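Local coordinates for protein Cow rumen GH26 endo-mannanase (Metagenome, PDB 6UEH) that probably hydrolyses internal beta-1,4-mannosidic linkages in galactomannan and related mannans, as an endo-acting family 26 glycoside hydrolase from the cow rumen, at residues Ile234-Trp239 against Pro305-Pro310; Glu294-Leu299 against Tyr352-Leu357; Tyr388-Asn393 against Asn429-Gly434; Gly172-Tyr177 against Cys449-Glu454. All coordinates share one frame; numbering follows the deposited sequence.

Overall arrangement
All four contacts belong to the family 26 glycoside hydrolase region, whose eight parallel strands form a TIM barrel. Contact 1 joins two neighbouring barrel strands, and contact 2 packs a helix on a loop behind them, the centres about 11 Å apart. Contact 3 joins two loops that follow barrel strands; contact 4 sets the end of strand 169-174 and what follows against loop 449-454. They meet through Asn429 OD1 and Cys449 N, 3.0 Å apart; contact 4 also brushes contact 1. Bound acetate, probably from the crystallisation liquor, lies about 5 Å from the Arg309 side chain and about 4 Å from those of Tyr388 and Trp451, consistent with a pocket bordered by contacts 1, 3 and 4.

Contact 1 (Ile234-Trp239 against Pro305-Pro310); sequences IATASW and PLIFRP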
loop_
_atom_site.group_PDB
_atom_site.type_symbol
_atom_site.label_atom_id
_atom_site.label_comp_id
_atom_site.label_asym_id
_atom_site.label_seq_id
_atom_site.Cartn_x
_atom_site.Cartn_y
_atom_site.Cartn_z
ATOM N N ILE A 234 0.520 8.235 18.456
ATOM C CA ILE A 234 1.396 7.285 17.787
ATOM C C ILE A 234 2.264 8.029 16.778
ATOM O O ILE A 234 1.770 8.881 16.046
ATOM C CB ILE A 234 0.587 6.186 17.066
ATOM C CG1 ILE A 234 -0.269 5.409 18.071
ATOM C CG2 ILE A 234 1.508 5.247 16.301
ATOM C CD1 ILE A 234 -1.173 4.377 17.433
ATOM N N ALA A 235 3.554 7.714 16.742
ATOM C CA ALA A 235 4.466 8.409 15.840
ATOM C C ALA A 235 4.931 7.525 14.685
ATOM O O ALA A 235 5.266 6.358 14.881
ATOM C CB ALA A 235 5.670 8.933 16.613
ATOM N N THR A 236 4.937 8.089 13.480
ATOM C CA THR A 236 5.584 7.455 12.337
ATOM C C THR A 236 6.561 8.453 11.720
ATOM O O THR A 236 6.376 9.665 11.841
ATOM C CB THR A 236 4.567 6.970 11.273
ATOM O OG1 THR A 236 5.251 6.231 10.253
ATOM C CG2 THR A 236 3.836 8.142 10.638
ATOM N N ALA A 237 7.614 7.958 11.079
ATOM C CA ALA A 237 8.587 8.867 10.486
ATOM C C ALA A 237 9.269 8.298 9.249
ATOM O O ALA A 237 9.664 7.130 9.215
ATOM C CB ALA A 237 9.630 9.260 11.520
ATOM N N SER A 238 9.400 9.143 8.231
ATOM C CA SER A 238 10.185 8.814 7.051
ATOM C C SER A 238 11.566 9.454 7.174
ATOM O O SER A 238 11.878 10.081 8.188
ATOM C CB SER A 238 9.472 9.276 5.775
ATOM O OG SER A 238 8.967 10.595 5.911
ATOM N N TRP A 239 12.389 9.301 6.144
ATOM C CA TRP A 239 13.772 9.760 6.203
ATOM C C TRP A 239 14.257 10.184 4.817
ATOM O O TRP A 239 14.926 9.418 4.129
ATOM C CB TRP A 239 14.665 8.649 6.772
ATOM C CG TRP A 239 16.097 9.026 7.014
ATOM C CD1 TRP A 239 16.580 10.247 7.394
ATOM C CD2 TRP A 239 17.238 8.165 6.891
ATOM N NE1 TRP A 239 17.951 10.196 7.516
ATOM C CE2 TRP A 239 18.378 8.931 7.211
ATOM C CE3 TRP A 239 17.404 6.821 6.538
ATOM C CZ2 TRP A 239 19.667 8.396 7.188
ATOM C CZ3 TRP A 239 18.685 6.291 6.519
ATOM C CH2 TRP A 239 19.799 7.078 6.842
ATOM N N PRO A 305 8.471 4.365 21.113
ATOM C CA PRO A 305 8.409 3.515 19.923
ATOM C C PRO A 305 8.096 4.348 18.685
ATOM O O PRO A 305 7.502 5.420 18.806
ATOM C CB PRO A 305 7.270 2.549 20.244
ATOM C CG PRO A 305 6.360 3.354 21.109
ATOM C CD PRO A 305 7.256 4.243 21.938
ATOM N N LEU A 306 8.487 3.855 17.514
ATOM C CA LEU A 306 8.314 4.606 16.276
ATOM C C LEU A 306 8.010 3.688 15.096
ATOM O O LEU A 306 8.708 2.701 14.873
ATOM C CB LEU A 306 9.573 5.434 15.981
ATOM C CG LEU A 306 9.594 6.283 14.710
ATOM C CD1 LEU A 306 8.608 7.441 14.822
ATOM C CD2 LEU A 306 11.003 6.788 14.426
ATOM N N ILE A 307 6.966 4.010 14.340
ATOM C CA ILE A 307 6.745 3.348 13.059
ATOM C C ILE A 307 7.709 3.972 12.055
ATOM O O ILE A 307 7.435 5.029 11.484
ATOM C CB ILE A 307 5.290 3.484 12.574
ATOM C CG1 ILE A 307 4.326 2.949 13.637
ATOM C CG2 ILE A 307 5.097 2.749 11.250
ATOM C CD1 ILE A 307 2.866 3.207 13.337
ATOM N N PHE A 308 8.850 3.319 11.866
ATOM C CA PHE A 308 9.939 3.871 11.070
ATOM C C PHE A 308 9.835 3.417 9.617
ATOM O O PHE A 308 9.852 2.217 9.328
ATOM C CB PHE A 308 11.285 3.457 11.678
ATOM C CG PHE A 308 12.470 4.135 11.058
ATOM C CD1 PHE A 308 12.445 5.492 10.780
ATOM C CD2 PHE A 308 13.623 3.418 10.771
ATOM C CE1 PHE A 308 13.543 6.118 10.213
ATOM C CE2 PHE A 308 14.722 4.041 10.206
ATOM C CZ PHE A 308 14.681 5.390 9.927
ATOM N N ARG A 309 9.723 4.385 8.710
ATOM C CA ARG A 309 9.538 4.098 7.290
ATOM C C ARG A 309 10.676 4.688 6.450
ATOM O O ARG A 309 10.482 5.653 5.711
ATOM C CB ARG A 309 8.180 4.639 6.821
ATOM C CG ARG A 309 7.752 4.191 5.430
ATOM C CD ARG A 309 6.314 4.613 5.144
ATOM N NE ARG A 309 6.122 6.054 5.284
ATOM C CZ ARG A 309 6.020 6.897 4.260
ATOM N NH1 ARG A 309 6.078 6.440 3.013
ATOM N NH2 ARG A 309 5.845 8.194 4.481
ATOM N N PRO A 310 11.879 4.105 6.566
ATOM C CA PRO A 310 13.008 4.604 5.782
ATOM C C PRO A 310 12.953 4.067 4.362
ATOM O O PRO A 310 12.159 3.160 4.108
ATOM C CB PRO A 310 14.215 4.046 6.532
ATOM C CG PRO A 310 13.723 2.719 7.027
ATOM C CD PRO A 310 12.249 2.909 7.347
HETATM O O HOH W 1 4.640 5.810 18.418
HETATM O O HOH W 2 5.838 7.377 7.801
HETATM O O HOH W 3 6.419 9.916 7.297
HETATM O O HOH W 4 11.992 7.515 4.379
#
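Ile234 sets its CG2 methyl against Ile307 CD1, 3.8 Å away, where the two side chains cross at a slant. At Ala235 the backbone takes over, its O accepting from Ile307 N at 2.9 Å, while its N reaches Pro305 O through a water. Its CB touches Leu306 CD1, the same methyl that lies against Ala237 CB. Thr236 adds a side-chain rung. With OG1 opposite its own backbone N (chi1 -174°), the hydroxyl donates to Ile307 O at 2.8 Å. Ala237 N reaches that oxygen from the other face of the carbonyl plane, so two donors grip one acceptor.

Strands 234-238 and 306-309 are the third and fourth staves of a parallel TIM barrel. Leu306 and Phe308 touch helix 280-301, whereas Thr236, Ile307 and Arg309 use the sheet face opposite Phe308.

Ala237 O receives Arg309 N at 2.8 Å, with Phe308 CD1 close beside it. Ser238 brings CB to 4.0 Å from Arg309 NH2; its OG bonds Asp206, while the guanidinium forms salt bridges to Glu428 and Asp386. Another water joins Thr236 OG1 to Arg309 NE in the guanidinium plane. Trp239 finally offers its ring edge to Pro310 CB.

Contact 2 (Glu294-Leu299 against Tyr352-Leu357); sequences EQLQRL and YDLHNL
In the outer helical layer of the TIM barrel, Leu296 and Gln297 of helix 280-301 pack on Leu354, in the loop that leads from helix 334-351 into strand 357-362. Leu354 divides its two methyls between them: CD1 lies 3.8 Å from Leu296 CB, and CD2 comes to 3.6 Å from Gln297 OE1. Deeper toward the strands, Leu296 and Leu357 cross at about a right angle and meet through their CD1 methyls, 4.1 Å apart.

At the outer margin the contact turns polar. Gln297 has CG opposite the backbone N (chi1 -180°) and then bends at chi2, which brings OE1 back beside Leu354. There a bridging water donates to Gln297 OE1 at 2.6 Å and to Tyr352 O at 2.8 Å, while Gln297 NE2 is held by Asp301. Asp353, with positive phi, is the first residue after helix 334-351 to leave helical geometry; Gln300, from the same helix as Gln297, bonds both Asp353 O and His355 N.

Asn356 closes the inner end, a chi1 of 60° aiming its amide at the helix. Asn356 ND2 donates to Val304 O and rests 3.8 Å from Leu299 CB.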
loop_
_atom_site.group_PDB
_atom_site.type_symbol
_atom_site.label_atom_id
_atom_site.label_comp_id
_atom_site.label_asym_id
_atom_site.label_seq_id
_atom_site.Cartn_x
_atom_site.Cartn_y
_atom_site.Cartn_z
ATOM N N GLU A 294 21.566 8.554 16.140
ATOM C CA GLU A 294 21.728 9.431 17.289
ATOM C C GLU A 294 20.373 9.941 17.772
ATOM O O GLU A 294 20.112 9.999 18.970
ATOM C CB GLU A 294 22.648 10.604 16.938
ATOM C CG GLU A 294 22.893 11.578 18.077
ATOM C CD GLU A 294 23.871 12.681 17.706
ATOM O OE1 GLU A 294 24.070 13.601 18.526
ATOM O OE2 GLU A 294 24.441 12.629 16.594
ATOM N N GLN A 295 19.509 10.296 16.829
ATOM C CA GLN A 295 18.177 10.781 17.167
ATOM C C GLN A 295 17.255 9.647 17.615
ATOM O O GLN A 295 16.477 9.807 18.557
ATOM C CB GLN A 295 17.570 11.525 15.977
ATOM C CG GLN A 295 18.360 12.757 15.591
ATOM C CD GLN A 295 18.610 13.672 16.776
ATOM O OE1 GLN A 295 17.699 13.966 17.550
ATOM N NE2 GLN A 295 19.854 14.117 16.931
ATOM N N LEU A 296 17.350 8.506 16.941
ATOM C CA LEU A 296 16.529 7.347 17.279
ATOM C C LEU A 296 16.875 6.806 18.661
ATOM O O LEU A 296 16.014 6.263 19.356
ATOM C CB LEU A 296 16.694 6.249 16.226
ATOM C CG LEU A 296 16.194 6.636 14.831
ATOM C CD1 LEU A 296 16.393 5.493 13.842
ATOM C CD2 LEU A 296 14.730 7.055 14.895
ATOM N N GLN A 297 18.137 6.960 19.052
ATOM C CA GLN A 297 18.594 6.525 20.366
ATOM C C GLN A 297 17.960 7.367 21.465
ATOM O O GLN A 297 17.604 6.853 22.525
ATOM C CB GLN A 297 20.121 6.597 20.460
ATOM C CG GLN A 297 20.676 6.152 21.805
ATOM C CD GLN A 297 20.423 4.683 22.083
ATOM O OE1 GLN A 297 20.734 3.824 21.256
ATOM N NE2 GLN A 297 19.853 4.385 23.249
ATOM N N ARG A 298 17.826 8.666 21.209
ATOM C CA ARG A 298 17.161 9.567 22.147
ATOM C C ARG A 298 15.727 9.094 22.394
ATOM O O ARG A 298 15.252 9.078 23.532
ATOM C CB ARG A 298 17.167 11.003 21.620
ATOM C CG ARG A 298 18.550 11.609 21.422
ATOM C CD ARG A 298 18.443 12.980 20.771
ATOM N NE ARG A 298 17.756 13.932 21.639
ATOM C CZ ARG A 298 17.142 15.026 21.206
ATOM N NH1 ARG A 298 17.115 15.299 19.912
ATOM N NH2 ARG A 298 16.549 15.845 22.064
ATOM N N LEU A 299 15.050 8.696 21.319
ATOM C CA LEU A 299 13.704 8.141 21.424
ATOM C C LEU A 299 13.720 6.871 22.262
ATOM O O LEU A 299 12.893 6.705 23.155
ATOM C CB LEU A 299 13.118 7.849 20.038
ATOM C CG LEU A 299 12.843 9.057 19.142
ATOM C CD1 LEU A 299 12.177 8.616 17.845
ATOM C CD2 LEU A 299 11.987 10.077 19.871
ATOM N N TYR A 352 24.036 -0.201 16.393
ATOM C CA TYR A 352 23.536 0.907 17.202
ATOM C C TYR A 352 22.550 0.455 18.278
ATOM O O TYR A 352 22.059 1.275 19.055
ATOM C CB TYR A 352 22.895 1.967 16.308
ATOM C CG TYR A 352 23.908 2.743 15.499
ATOM C CD1 TYR A 352 24.658 3.757 16.082
ATOM C CD2 TYR A 352 24.130 2.453 14.159
ATOM C CE1 TYR A 352 25.595 4.467 15.352
ATOM C CE2 TYR A 352 25.066 3.159 13.419
ATOM C CZ TYR A 352 25.793 4.164 14.021
ATOM O OH TYR A 352 26.724 4.871 13.291
ATOM N N ASP A 353 22.275 -0.846 18.313
ATOM C CA ASP A 353 21.454 -1.461 19.358
ATOM C C ASP A 353 20.084 -0.791 19.500
ATOM O O ASP A 353 19.576 -0.614 20.608
ATOM C CB ASP A 353 22.199 -1.429 20.698
ATOM C CG ASP A 353 21.718 -2.502 21.662
ATOM O OD1 ASP A 353 21.212 -3.544 21.193
ATOM O OD2 ASP A 353 21.855 -2.305 22.889
ATOM N N LEU A 354 19.492 -0.423 18.369
ATOM C CA LEU A 354 18.166 0.185 18.356
ATOM C C LEU A 354 17.089 -0.871 18.122
ATOM O O LEU A 354 17.141 -1.617 17.147
ATOM C CB LEU A 354 18.096 1.274 17.286
ATOM C CG LEU A 354 18.949 2.513 17.565
ATOM C CD1 LEU A 354 19.125 3.351 16.309
ATOM C CD2 LEU A 354 18.311 3.340 18.669
ATOM N N HIS A 355 16.110 -0.933 19.018
ATOM C CA HIS A 355 15.095 -1.979 18.951
ATOM C C HIS A 355 13.689 -1.438 19.191
ATOM O O HIS A 355 12.747 -2.205 19.387
ATOM C CB HIS A 355 15.410 -3.081 19.964
ATOM C CG HIS A 355 16.810 -3.604 19.865
ATOM N ND1 HIS A 355 17.230 -4.417 18.835
ATOM C CD2 HIS A 355 17.890 -3.417 20.661
ATOM C CE1 HIS A 355 18.506 -4.715 19.004
ATOM N NE2 HIS A 355 18.931 -4.118 20.104
ATOM N N ASN A 356 13.558 -0.116 19.165
ATOM C CA ASN A 356 12.283 0.542 19.426
ATOM C C ASN A 356 11.520 0.855 18.144
ATOM O O ASN A 356 10.585 1.653 18.152
ATOM C CB ASN A 356 12.510 1.833 20.212
ATOM C CG ASN A 356 13.402 2.816 19.469
ATOM O OD1 ASN A 356 14.322 2.416 18.754
ATOM N ND2 ASN A 356 13.132 4.107 19.633
ATOM N N LEU A 357 11.919 0.220 17.049
ATOM C CA LEU A 357 11.398 0.568 15.735
ATOM C C LEU A 357 10.441 -0.476 15.179
ATOM O O LEU A 357 10.679 -1.679 15.289
ATOM C CB LEU A 357 12.550 0.769 14.750
ATOM C CG LEU A 357 13.660 1.724 15.190
ATOM C CD1 LEU A 357 14.768 1.772 14.146
ATOM C CD2 LEU A 357 13.096 3.117 15.455
HETATM O O HOH W 5 21.255 1.448 22.253
HETATM O O HOH W 6 22.519 4.014 19.424
#

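Contact 3 (Tyr388-Asn393 against Asn429-Gly434); sequences YNTVYN and NDSIPG
The ring of Tyr388 covers the backbone of Asn429: Asn429 CA lies over one ring face, toward the rim, and Tyr388 CE1 is 3.7 Å from Asn429 C. The phenol oxygen is tied to Glu428, the residue just before. Next to the ring, the carboxylate of Asp430 reaches across to the turn after Tyr388, its plane 71° from the ring.

Asp430 OD2 collects two donors from one residue, Thr390 OG1 at 2.8 Å and Thr390 N at 3.1 Å. Both approach from the same face, above the carboxylate plane. The threonine presents this pair because OG1 stands between its backbone N and carbonyl carbon (chi1 57°), which also turns CG2 toward Ser431 OG, 3.2 Å away. Asp430 OD1 is held mainly from its own segment, by Ser431 N at 2.7 Å on the anti side, with a weak bond from Asn389 N in addition.

These loops follow strands 382-387 and 423-429 of the TIM barrel, and an acetate about 4 Å from the Tyr388 side chain is consistent with a pocket here. The two acceptors Asn389 OD1 and Asp430 OD1 come within 3.3 Å, but Lys387 NZ binds the asparagine oxygen. Its positive charge, together with the backbone and hydroxyl donors, would be expected to favour a charged carboxylate on this buried aspartate and to fix the relative position of the two loops.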
loop_
_atom_site.group_PDB
_atom_site.type_symbol
_atom_site.label_atom_id
_atom_site.label_comp_id
_atom_site.label_asym_id
_atom_site.label_seq_id
_atom_site.Cartn_x
_atom_site.Cartn_y
_atom_site.Cartn_z
ATOM N N TYR A 388 -1.450 8.215 -4.218
ATOM C CA TYR A 388 -1.735 9.515 -4.807
ATOM C C TYR A 388 -2.501 9.315 -6.107
ATOM O O TYR A 388 -1.907 9.082 -7.156
ATOM C CB TYR A 388 -0.443 10.296 -5.041
ATOM C CG TYR A 388 0.231 10.738 -3.759
ATOM C CD1 TYR A 388 -0.114 11.940 -3.155
ATOM C CD2 TYR A 388 1.206 9.955 -3.154
ATOM C CE1 TYR A 388 0.494 12.355 -1.985
ATOM C CE2 TYR A 388 1.821 10.363 -1.979
ATOM C CZ TYR A 388 1.459 11.563 -1.399
ATOM O OH TYR A 388 2.063 11.983 -0.233
ATOM N N ASN A 389 -3.825 9.391 -6.027
ATOM C CA ASN A 389 -4.663 9.072 -7.174
ATOM C C ASN A 389 -5.641 10.176 -7.564
ATOM O O ASN A 389 -6.692 9.896 -8.136
ATOM C CB ASN A 389 -5.437 7.773 -6.912
ATOM C CG ASN A 389 -6.258 7.820 -5.630
ATOM O OD1 ASN A 389 -6.286 8.829 -4.926
ATOM N ND2 ASN A 389 -6.937 6.720 -5.329
ATOM N N THR A 390 -5.300 11.427 -7.266
ATOM C CA THR A 390 -6.149 12.543 -7.679
ATOM C C THR A 390 -5.716 13.098 -9.028
ATOM O O THR A 390 -6.484 13.782 -9.702
ATOM C CB THR A 390 -6.142 13.689 -6.652
ATOM O OG1 THR A 390 -4.797 14.144 -6.445
ATOM C CG2 THR A 390 -6.732 13.224 -5.331
ATOM N N VAL A 391 -4.478 12.807 -9.414
ATOM C CA VAL A 391 -3.946 13.282 -10.687
ATOM C C VAL A 391 -3.586 12.095 -11.571
ATOM O O VAL A 391 -4.291 11.790 -12.533
ATOM C CB VAL A 391 -2.707 14.181 -10.488
ATOM C CG1 VAL A 391 -2.253 14.764 -11.818
ATOM C CG2 VAL A 391 -3.013 15.294 -9.494
ATOM N N TYR A 392 -2.488 11.425 -11.238
ATOM C CA TYR A 392 -2.095 10.207 -11.936
ATOM C C TYR A 392 -2.722 8.989 -11.265
ATOM O O TYR A 392 -3.196 9.075 -10.134
ATOM C CB TYR A 392 -0.572 10.071 -11.970
ATOM C CG TYR A 392 0.124 11.238 -12.634
ATOM C CD1 TYR A 392 0.181 11.338 -14.018
ATOM C CD2 TYR A 392 0.721 12.239 -11.879
ATOM C CE1 TYR A 392 0.814 12.400 -14.633
ATOM C CE2 TYR A 392 1.358 13.308 -12.486
ATOM C CZ TYR A 392 1.401 13.381 -13.863
ATOM O OH TYR A 392 2.030 14.441 -14.478
ATOM N N ASN A 393 -2.724 7.863 -11.975
ATOM C CA ASN A 393 -3.269 6.608 -11.461
ATOM C C ASN A 393 -4.702 6.745 -10.948
ATOM O O ASN A 393 -5.079 6.128 -9.950
ATOM C CB ASN A 393 -2.368 6.062 -10.352
ATOM C CG ASN A 393 -0.942 5.834 -10.822
ATOM O OD1 ASN A 393 -0.007 6.483 -10.350
ATOM N ND2 ASN A 393 -0.771 4.908 -11.757
ATOM N N ASN A 429 -1.007 9.611 1.394
ATOM C CA ASN A 429 -2.041 9.785 0.383
ATOM C C ASN A 429 -2.336 11.251 0.102
ATOM O O ASN A 429 -1.954 12.134 0.874
ATOM C CB ASN A 429 -3.337 9.066 0.790
ATOM C CG ASN A 429 -3.755 9.359 2.226
ATOM O OD1 ASN A 429 -3.562 8.535 3.125
ATOM N ND2 ASN A 429 -4.336 10.532 2.446
ATOM N N ASP A 430 -2.988 11.518 -1.026
ATOM C CA ASP A 430 -3.633 12.808 -1.193
ATOM C C ASP A 430 -5.012 12.665 -0.572
ATOM O O ASP A 430 -5.188 12.952 0.610
ATOM C CB ASP A 430 -3.691 13.258 -2.668
ATOM C CG ASP A 430 -3.903 12.111 -3.643
ATOM O OD1 ASP A 430 -4.451 11.064 -3.244
ATOM O OD2 ASP A 430 -3.525 12.272 -4.826
ATOM N N SER A 431 -5.974 12.179 -1.350
ATOM C CA SER A 431 -7.315 11.954 -0.832
ATOM C C SER A 431 -7.362 10.784 0.146
ATOM O O SER A 431 -6.794 9.724 -0.110
ATOM C CB SER A 431 -8.305 11.699 -1.976
ATOM O OG SER A 431 -8.510 12.866 -2.753
ATOM N N ILE A 432 -8.034 10.987 1.274
ATOM C CA ILE A 432 -8.420 9.872 2.133
ATOM C C ILE A 432 -9.623 9.197 1.491
ATOM O O ILE A 432 -10.572 9.879 1.104
ATOM C CB ILE A 432 -8.786 10.332 3.554
ATOM C CG1 ILE A 432 -7.651 11.152 4.171
ATOM C CG2 ILE A 432 -9.139 9.137 4.435
ATOM C CD1 ILE A 432 -8.072 11.917 5.403
ATOM N N PRO A 433 -9.591 7.860 1.365
ATOM C CA PRO A 433 -10.743 7.155 0.791
ATOM C C PRO A 433 -12.036 7.437 1.557
ATOM O O PRO A 433 -11.986 7.771 2.744
ATOM C CB PRO A 433 -10.350 5.680 0.910
ATOM C CG PRO A 433 -8.856 5.689 0.928
ATOM C CD PRO A 433 -8.470 6.948 1.656
ATOM N N GLY A 434 -13.171 7.320 0.874
ATOM C CA GLY A 434 -14.464 7.478 1.513
ATOM C C GLY A 434 -14.658 6.390 2.548
ATOM O O GLY A 434 -14.367 5.221 2.292
#

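Contact 4 (Gly172-Tyr177 against Cys449-Glu454); sequences GQQEIY and CPWYGE
Gln174, at the end of the first TIM-barrel strand, meets the loop after helix 435-441 through both backbone and side chain. Its N donates to Pro450 O at 3.2 Å, nearly straight. Its CG then lies over the face of the Trp451 six-membered ring, 3.8 Å from the centroid, a CH-pi contact. The two side chains run alongside each other in the same direction, with amide and ring planes only 20° apart. Gln173 NE2 ties the two segments together: it donates to Trp451 O at 3.1 Å, from above that carbonyl's plane, and to Gln174 O at 3.0 Å.

Tyr452 packs on the residues just beyond the strand. Ile176 CD1 lies against Tyr452 CD1 at 3.5 Å, and Tyr177 turns its ring edge toward the tyrosine face in an offset edge-to-face stack, planes at 69°. A chi1 of 51° turns the Tyr452 ring toward residues 174 to 177.

Around this first shell, Gln174 NE2 is fixed by Phe205 O on the adjacent strand, while Glu175 forms salt bridges to Arg203 and Arg223. An acetate about 4 Å from the Trp451 side chain is consistent with a pocket beside Trp451. Trp451 NE1 lies over one face of Tyr452; over the opposite face sits Tyr177 N, a buried amide with no hydrogen-bond partner in the model, 3.9 Å from Tyr452 CE2.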
loop_
_atom_site.group_PDB
_atom_site.type_symbol
_atom_site.label_atom_id
_atom_site.label_comp_id
_atom_site.label_asym_id
_atom_site.label_seq_id
_atom_site.Cartn_x
_atom_site.Cartn_y
_atom_site.Cartn_z
ATOM N N GLY A 172 -4.363 9.627 10.624
ATOM C CA GLY A 172 -2.983 10.072 10.642
ATOM C C GLY A 172 -2.774 11.341 9.843
ATOM O O GLY A 172 -3.603 11.701 9.009
ATOM N N GLN A 173 -1.659 12.019 10.100
ATOM C CA GLN A 173 -1.336 13.259 9.404
ATOM C C GLN A 173 0.156 13.552 9.468
ATOM O O GLN A 173 0.757 13.503 10.541
ATOM C CB GLN A 173 -2.119 14.434 9.996
ATOM C CG GLN A 173 -1.795 15.776 9.350
ATOM C CD GLN A 173 -2.160 15.810 7.876
ATOM O OE1 GLN A 173 -3.258 15.407 7.489
ATOM N NE2 GLN A 173 -1.237 16.283 7.047
ATOM N N GLN A 174 0.750 13.856 8.319
ATOM C CA GLN A 174 2.154 14.244 8.263
ATOM C C GLN A 174 2.305 15.719 8.619
ATOM O O GLN A 174 1.554 16.558 8.115
ATOM C CB GLN A 174 2.739 13.979 6.872
ATOM C CG GLN A 174 4.236 14.232 6.764
ATOM C CD GLN A 174 5.063 13.096 7.347
ATOM O OE1 GLN A 174 4.582 11.971 7.484
ATOM N NE2 GLN A 174 6.311 13.388 7.692
ATOM N N GLU A 175 3.267 16.034 9.484
ATOM C CA GLU A 175 3.555 17.422 9.829
ATOM C C GLU A 175 4.451 18.052 8.768
ATOM O O GLU A 175 5.069 17.354 7.966
ATOM C CB GLU A 175 4.220 17.530 11.207
ATOM C CG GLU A 175 5.688 17.119 11.233
ATOM C CD GLU A 175 6.370 17.458 12.549
ATOM O OE1 GLU A 175 5.678 17.910 13.486
ATOM O OE2 GLU A 175 7.602 17.275 12.649
ATOM N N ILE A 176 4.520 19.378 8.780
ATOM C CA ILE A 176 5.274 20.128 7.783
ATOM C C ILE A 176 6.777 19.859 7.906
ATOM O O ILE A 176 7.265 19.469 8.970
ATOM C CB ILE A 176 4.991 21.648 7.919
ATOM C CG1 ILE A 176 5.475 22.426 6.689
ATOM C CG2 ILE A 176 5.584 22.196 9.213
ATOM C CD1 ILE A 176 4.580 22.277 5.470
ATOM N N TYR A 177 7.500 20.040 6.803
ATOM C CA TYR A 177 8.956 19.946 6.805
ATOM C C TYR A 177 9.556 20.962 7.769
ATOM O O TYR A 177 8.939 21.990 8.059
ATOM C CB TYR A 177 9.512 20.167 5.395
ATOM C CG TYR A 177 9.078 21.474 4.762
ATOM C CD1 TYR A 177 9.771 22.656 5.008
ATOM C CD2 TYR A 177 7.975 21.527 3.918
ATOM C CE1 TYR A 177 9.376 23.851 4.432
ATOM C CE2 TYR A 177 7.573 22.715 3.338
ATOM C CZ TYR A 177 8.276 23.874 3.598
ATOM O OH TYR A 177 7.874 25.057 3.020
ATOM N N CYS A 449 -2.892 8.646 6.043
ATOM C CA CYS A 449 -2.016 9.760 6.371
ATOM C C CYS A 449 -1.804 10.684 5.177
ATOM O O CYS A 449 -0.938 10.431 4.341
ATOM C CB CYS A 449 -0.666 9.241 6.874
ATOM S SG CYS A 449 0.450 10.520 7.495
ATOM N N PRO A 450 -2.600 11.758 5.093
ATOM C CA PRO A 450 -2.361 12.771 4.063
ATOM C C PRO A 450 -1.000 13.432 4.258
ATOM O O PRO A 450 -0.529 13.537 5.393
ATOM C CB PRO A 450 -3.495 13.780 4.283
ATOM C CG PRO A 450 -4.544 13.027 5.044
ATOM C CD PRO A 450 -3.790 12.061 5.905
ATOM N N TRP A 451 -0.373 13.860 3.169
ATOM C CA TRP A 451 0.870 14.613 3.264
ATOM C C TRP A 451 0.541 16.002 3.809
ATOM O O TRP A 451 -0.635 16.339 3.976
ATOM C CB TRP A 451 1.558 14.686 1.897
ATOM C CG TRP A 451 3.044 14.915 1.959
ATOM C CD1 TRP A 451 3.737 15.950 1.401
ATOM C CD2 TRP A 451 4.017 14.087 2.612
ATOM N NE1 TRP A 451 5.079 15.818 1.665
ATOM C CE2 TRP A 451 5.277 14.685 2.408
ATOM C CE3 TRP A 451 3.946 12.902 3.351
ATOM C CZ2 TRP A 451 6.455 14.139 2.918
ATOM C CZ3 TRP A 451 5.119 12.363 3.857
ATOM C CH2 TRP A 451 6.354 12.979 3.636
ATOM N N TYR A 452 1.559 16.803 4.099
ATOM C CA TYR A 452 1.320 18.138 4.642
ATOM C C TYR A 452 0.865 19.117 3.562
ATOM O O TYR A 452 0.809 18.775 2.381
ATOM C CB TYR A 452 2.574 18.675 5.342
ATOM C CG TYR A 452 3.846 18.607 4.524
ATOM C CD1 TYR A 452 4.067 19.483 3.466
ATOM C CD2 TYR A 452 4.837 17.683 4.823
ATOM C CE1 TYR A 452 5.232 19.428 2.724
ATOM C CE2 TYR A 452 6.004 17.621 4.089
ATOM C CZ TYR A 452 6.195 18.496 3.040
ATOM O OH TYR A 452 7.353 18.438 2.305
ATOM N N GLY A 453 0.540 20.336 3.977
ATOM C CA GLY A 453 0.141 21.372 3.044
ATOM C C GLY A 453 -1.186 21.095 2.360
ATOM O O GLY A 453 -2.156 20.694 3.003
ATOM N N GLU A 454 -1.212 21.294 1.045
ATOM C CA GLU A 454 -2.443 21.233 0.262
ATOM C C GLU A 454 -3.160 19.886 0.322
ATOM O O GLU A 454 -4.356 19.805 0.050
ATOM C CB GLU A 454 -2.148 21.567 -1.203
ATOM C CG GLU A 454 -1.412 20.463 -1.953
ATOM C CD GLU A 454 -1.478 20.635 -3.460
ATOM O OE1 GLU A 454 -1.896 19.679 -4.151
ATOM O OE2 GLU A 454 -1.111 21.723 -3.953
#